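Long-range contact in hypothetical protein Atu2684 (Agrobacterium tumefaciens, PDB 2AXO), which is of unknown function but belongs to the DUF1223 family of the thioredoxin clan and carries a disulfide between two closely spaced cysteines: residues G147-V161 and A249-T261. Numbering follows the deposited sequence.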
loop_
_atom_site.group_PDB
_atom_site.type_symbol
_atom_site.label_atom_id
_atom_site.label_comp_id
_atom_site.label_asym_id
_atom_site.label_seq_id
_atom_site.Cartn_x
_atom_site.Cartn_y
_atom_site.Cartn_z
ATOM N N GLY A 147 28.110 -1.579 7.488
ATOM C CA GLY A 147 28.097 -1.626 6.039
ATOM C C GLY A 147 27.998 -3.076 5.613
ATOM O O GLY A 147 27.508 -3.916 6.364
ATOM N N LEU A 148 28.467 -3.373 4.410
ATOM C CA LEU A 148 28.434 -4.732 3.888
ATOM C C LEU A 148 29.692 -5.471 4.368
ATOM O O LEU A 148 30.689 -5.553 3.652
ATOM C CB LEU A 148 28.377 -4.678 2.359
ATOM C CG LEU A 148 27.222 -3.816 1.822
ATOM C CD1 LEU A 148 27.240 -3.803 0.302
ATOM C CD2 LEU A 148 25.891 -4.372 2.331
ATOM N N ASN A 149 29.623 -6.016 5.580
ATOM C CA ASN A 149 30.753 -6.708 6.202
ATOM C C ASN A 149 31.000 -8.154 5.788
ATOM O O ASN A 149 32.082 -8.693 6.026
ATOM C CB ASN A 149 30.602 -6.655 7.720
ATOM C CG ASN A 149 30.703 -5.251 8.261
ATOM O OD1 ASN A 149 30.257 -4.975 9.370
ATOM N ND2 ASN A 149 31.305 -4.355 7.486
ATOM N N VAL A 150 30.006 -8.787 5.180
ATOM C CA VAL A 150 30.147 -10.176 4.751
ATOM C C VAL A 150 30.353 -10.243 3.248
ATOM O O VAL A 150 29.536 -9.743 2.478
ATOM C CB VAL A 150 28.893 -10.996 5.108
ATOM C CG1 VAL A 150 29.108 -12.457 4.748
ATOM C CG2 VAL A 150 28.574 -10.847 6.587
ATOM N N PRO A 151 31.453 -10.871 2.805
ATOM C CA PRO A 151 31.698 -10.962 1.370
ATOM C C PRO A 151 30.682 -11.850 0.657
ATOM O O PRO A 151 30.316 -12.918 1.148
ATOM C CB PRO A 151 33.125 -11.510 1.294
ATOM C CG PRO A 151 33.244 -12.327 2.536
ATOM C CD PRO A 151 32.546 -11.490 3.576
ATOM N N VAL A 152 30.207 -11.370 -0.488
ATOM C CA VAL A 152 29.245 -12.103 -1.302
ATOM C C VAL A 152 29.727 -11.997 -2.740
ATOM O O VAL A 152 30.035 -10.902 -3.220
ATOM C CB VAL A 152 27.816 -11.504 -1.204
ATOM C CG1 VAL A 152 26.865 -12.304 -2.088
ATOM C CG2 VAL A 152 27.330 -11.533 0.236
ATOM N N SER A 153 29.813 -13.139 -3.411
ATOM C CA SER A 153 30.264 -13.203 -4.800
ATOM C C SER A 153 29.255 -14.005 -5.606
ATOM O O SER A 153 28.623 -14.917 -5.083
ATOM C CB SER A 153 31.626 -13.902 -4.900
ATOM O OG SER A 153 32.626 -13.225 -4.156
ATOM N N SER A 154 29.116 -13.673 -6.883
ATOM C CA SER A 154 28.182 -14.386 -7.743
ATOM C C SER A 154 28.746 -14.480 -9.151
ATOM O O SER A 154 29.429 -13.572 -9.625
ATOM C CB SER A 154 26.832 -13.666 -7.765
ATOM O OG SER A 154 26.990 -12.303 -8.135
ATOM N N LYS A 155 28.459 -15.590 -9.820
ATOM C CA LYS A 155 28.946 -15.796 -11.171
ATOM C C LYS A 155 28.190 -16.937 -11.821
ATOM O O LYS A 155 27.517 -17.713 -11.144
ATOM C CB LYS A 155 30.433 -16.148 -11.142
ATOM C CG LYS A 155 30.720 -17.397 -10.316
ATOM C CD LYS A 155 32.165 -17.869 -10.439
ATOM C CE LYS A 155 32.451 -18.426 -11.824
ATOM N NZ LYS A 155 33.810 -19.030 -11.902
ATOM N N PHE A 156 28.316 -17.027 -13.139
ATOM C CA PHE A 156 27.691 -18.083 -13.921
ATOM C C PHE A 156 28.673 -19.240 -13.995
ATOM O O PHE A 156 29.837 -19.048 -14.356
ATOM C CB PHE A 156 27.405 -17.603 -15.343
ATOM C CG PHE A 156 26.291 -16.609 -15.441
ATOM C CD1 PHE A 156 24.972 -17.005 -15.250
ATOM C CD2 PHE A 156 26.556 -15.279 -15.754
ATOM C CE1 PHE A 156 23.931 -16.091 -15.375
ATOM C CE2 PHE A 156 25.524 -14.356 -15.881
ATOM C CZ PHE A 156 24.209 -14.761 -15.693
ATOM N N ALA A 157 28.202 -20.433 -13.643
ATOM C CA ALA A 157 29.022 -21.639 -13.679
ATOM C C ALA A 157 28.638 -22.447 -14.914
ATOM O O ALA A 157 28.341 -23.642 -14.827
ATOM C CB ALA A 157 28.791 -22.462 -12.422
ATOM N N GLY A 158 28.649 -21.787 -16.066
ATOM C CA GLY A 158 28.286 -22.451 -17.304
ATOM C C GLY A 158 26.787 -22.385 -17.525
ATOM O O GLY A 158 26.282 -21.461 -18.165
ATOM N N ASP A 159 26.071 -23.365 -16.985
ATOM C CA ASP A 159 24.621 -23.421 -17.116
ATOM C C ASP A 159 23.964 -23.332 -15.740
ATOM O O ASP A 159 22.807 -23.717 -15.560
ATOM C CB ASP A 159 24.211 -24.723 -17.809
ATOM C CG ASP A 159 24.768 -25.951 -17.115
ATOM O OD1 ASP A 159 24.582 -27.071 -17.639
ATOM O OD2 ASP A 159 25.390 -25.798 -16.043
ATOM N N GLU A 160 24.716 -22.821 -14.771
ATOM C CA GLU A 160 24.218 -22.674 -13.410
ATOM C C GLU A 160 24.710 -21.362 -12.814
ATOM O O GLU A 160 25.598 -20.719 -13.366
ATOM C CB GLU A 160 24.710 -23.833 -12.548
ATOM C CG GLU A 160 24.435 -25.206 -13.136
ATOM C CD GLU A 160 25.097 -26.309 -12.338
ATOM O OE1 GLU A 160 24.691 -26.530 -11.175
ATOM O OE2 GLU A 160 26.030 -26.949 -12.874
ATOM N N VAL A 161 24.117 -20.963 -11.695
ATOM C CA VAL A 161 24.526 -19.743 -11.013
ATOM C C VAL A 161 25.131 -20.131 -9.671
ATOM O O VAL A 161 24.547 -20.908 -8.911
ATOM C CB VAL A 161 23.338 -18.783 -10.767
ATOM C CG1 VAL A 161 23.771 -17.647 -9.841
ATOM C CG2 VAL A 161 22.849 -18.217 -12.087
ATOM N N ALA A 249 18.492 -5.286 8.355
ATOM C CA ALA A 249 19.829 -4.994 7.838
ATOM C C ALA A 249 20.378 -6.014 6.844
ATOM O O ALA A 249 20.288 -7.220 7.049
ATOM C CB ALA A 249 20.812 -4.832 9.000
ATOM N N ILE A 250 20.938 -5.501 5.754
ATOM C CA ILE A 250 21.554 -6.323 4.725
ATOM C C ILE A 250 23.040 -6.221 5.058
ATOM O O ILE A 250 23.602 -5.124 5.050
ATOM C CB ILE A 250 21.271 -5.748 3.322
ATOM C CG1 ILE A 250 19.765 -5.790 3.055
ATOM C CG2 ILE A 250 22.040 -6.533 2.262
ATOM C CD1 ILE A 250 19.324 -5.072 1.787
ATOM N N VAL A 251 23.665 -7.352 5.369
ATOM C CA VAL A 251 25.071 -7.362 5.774
ATOM C C VAL A 251 26.063 -7.737 4.677
ATOM O O VAL A 251 27.281 -7.701 4.889
ATOM C CB VAL A 251 25.282 -8.305 6.980
ATOM C CG1 VAL A 251 24.404 -7.862 8.144
ATOM C CG2 VAL A 251 24.967 -9.731 6.595
ATOM N N GLY A 252 25.541 -8.082 3.504
ATOM C CA GLY A 252 26.387 -8.450 2.382
ATOM C C GLY A 252 25.565 -8.353 1.118
ATOM O O GLY A 252 24.349 -8.543 1.161
ATOM N N ALA A 253 26.203 -8.051 -0.008
ATOM C CA ALA A 253 25.458 -7.941 -1.252
ATOM C C ALA A 253 26.344 -8.020 -2.480
ATOM O O ALA A 253 27.533 -7.697 -2.435
ATOM C CB ALA A 253 24.662 -6.641 -1.273
ATOM N N SER A 254 25.740 -8.439 -3.582
ATOM C CA SER A 254 26.450 -8.578 -4.835
ATOM C C SER A 254 25.481 -8.503 -5.998
ATOM O O SER A 254 24.298 -8.815 -5.859
ATOM C CB SER A 254 27.176 -9.924 -4.867
ATOM O OG SER A 254 27.717 -10.198 -6.149
ATOM N N ILE A 255 25.988 -8.069 -7.145
ATOM C CA ILE A 255 25.172 -8.012 -8.340
ATOM C C ILE A 255 25.830 -8.852 -9.414
ATOM O O ILE A 255 27.048 -8.857 -9.561
ATOM C CB ILE A 255 24.997 -6.580 -8.882
ATOM C CG1 ILE A 255 23.974 -5.826 -8.026
ATOM C CG2 ILE A 255 24.522 -6.630 -10.346
ATOM C CD1 ILE A 255 23.643 -4.434 -8.529
ATOM N N LEU A 256 25.005 -9.591 -10.137
ATOM C CA LEU A 256 25.471 -10.424 -11.226
ATOM C C LEU A 256 24.685 -9.961 -12.439
ATOM O O LEU A 256 23.456 -10.037 -12.445
ATOM C CB LEU A 256 25.170 -11.901 -10.945
ATOM C CG LEU A 256 25.509 -12.873 -12.079
ATOM C CD1 LEU A 256 26.981 -12.726 -12.451
ATOM C CD2 LEU A 256 25.214 -14.307 -11.651
ATOM N N LEU A 257 25.375 -9.453 -13.454
ATOM C CA LEU A 257 24.675 -9.004 -14.652
ATOM C C LEU A 257 24.626 -10.132 -15.665
ATOM O O LEU A 257 25.552 -10.939 -15.750
ATOM C CB LEU A 257 25.366 -7.788 -15.275
ATOM C CG LEU A 257 25.345 -6.489 -14.470
ATOM C CD1 LEU A 257 26.030 -5.391 -15.271
ATOM C CD2 LEU A 257 23.908 -6.104 -14.147
ATOM N N GLY A 258 23.539 -10.185 -16.427
ATOM C CA GLY A 258 23.389 -11.220 -17.431
ATOM C C GLY A 258 24.495 -11.148 -18.466
ATOM O O GLY A 258 24.966 -12.170 -18.955
ATOM N N ASN A 259 24.908 -9.931 -18.802
ATOM C CA ASN A 259 25.974 -9.741 -19.770
ATOM C C ASN A 259 27.330 -9.924 -19.105
ATOM O O ASN A 259 27.740 -9.104 -18.287
ATOM C CB ASN A 259 25.891 -8.348 -20.388
ATOM C CG ASN A 259 27.120 -8.005 -21.191
ATOM O OD1 ASN A 259 27.703 -8.868 -21.840
ATOM N ND2 ASN A 259 27.518 -6.738 -21.161
ATOM N N GLU A 260 28.026 -11.006 -19.446
ATOM C CA GLU A 260 29.339 -11.264 -18.859
ATOM C C GLU A 260 30.486 -10.860 -19.778
ATOM O O GLU A 260 31.521 -11.532 -19.829
ATOM C CB GLU A 260 29.480 -12.741 -18.487
ATOM C CG GLU A 260 28.725 -13.155 -17.228
ATOM C CD GLU A 260 29.075 -12.304 -16.015
ATOM O OE1 GLU A 260 28.558 -11.167 -15.905
ATOM O OE2 GLU A 260 29.874 -12.768 -15.171
ATOM N N THR A 261 30.298 -9.758 -20.499
ATOM C CA THR A 261 31.321 -9.253 -21.407
ATOM C C THR A 261 32.473 -8.627 -20.626
ATOM O O THR A 261 32.264 -7.761 -19.779
ATOM C CB THR A 261 30.749 -8.188 -22.362
ATOM O OG1 THR A 261 29.780 -8.791 -23.229
ATOM C CG2 THR A 261 31.865 -7.576 -23.202
HETATM O O HOH W 1 29.027 -7.929 0.552
#
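Leu-256 meets the ring of Phe-156 through two different first torsions: its CG lies anti to the backbone N (chi1 175°), while the phenylalanine CG sits beside its own N, opposite the carbonyl carbon (chi1 -71°). Leu-256 CD2 thereby comes to rest over the ring, 4.2 Å from its centroid and nearly on the normal, a CH-pi contact. The ring's edge meets Leu-257 O and the bent chain of Glu-260, whose CG lies 3.4 Å from Phe-156 CD2; Lys-230 adds a cation-pi contact. Further along, Ser-154 and Ser-254 share a hydrogen bond, OG to OG at 3.0 Å. Val-152 spreads its two methyls over the opposing chain, CG1 against Ser-254 CB and CG2 against the Gly-252/Ala-253 peptide. Where the chains draw closest, beside the inverse gamma turn centred on Leu-148, Val-150 N donates a nearly straight 2.9 Å hydrogen bond to Val-251 O. Next to it a water bridges Val-150 O and Ala-253 N, standing in for a direct backbone link. Strands 152-156 and 249-257 run nearly parallel, 19° apart, yet bond to different neighbours, 161-165 and 232-241: the edge strands of two antiparallel beta-sheets lie side by side, joined mainly by side chains and, at one end, by a single backbone bond and a water.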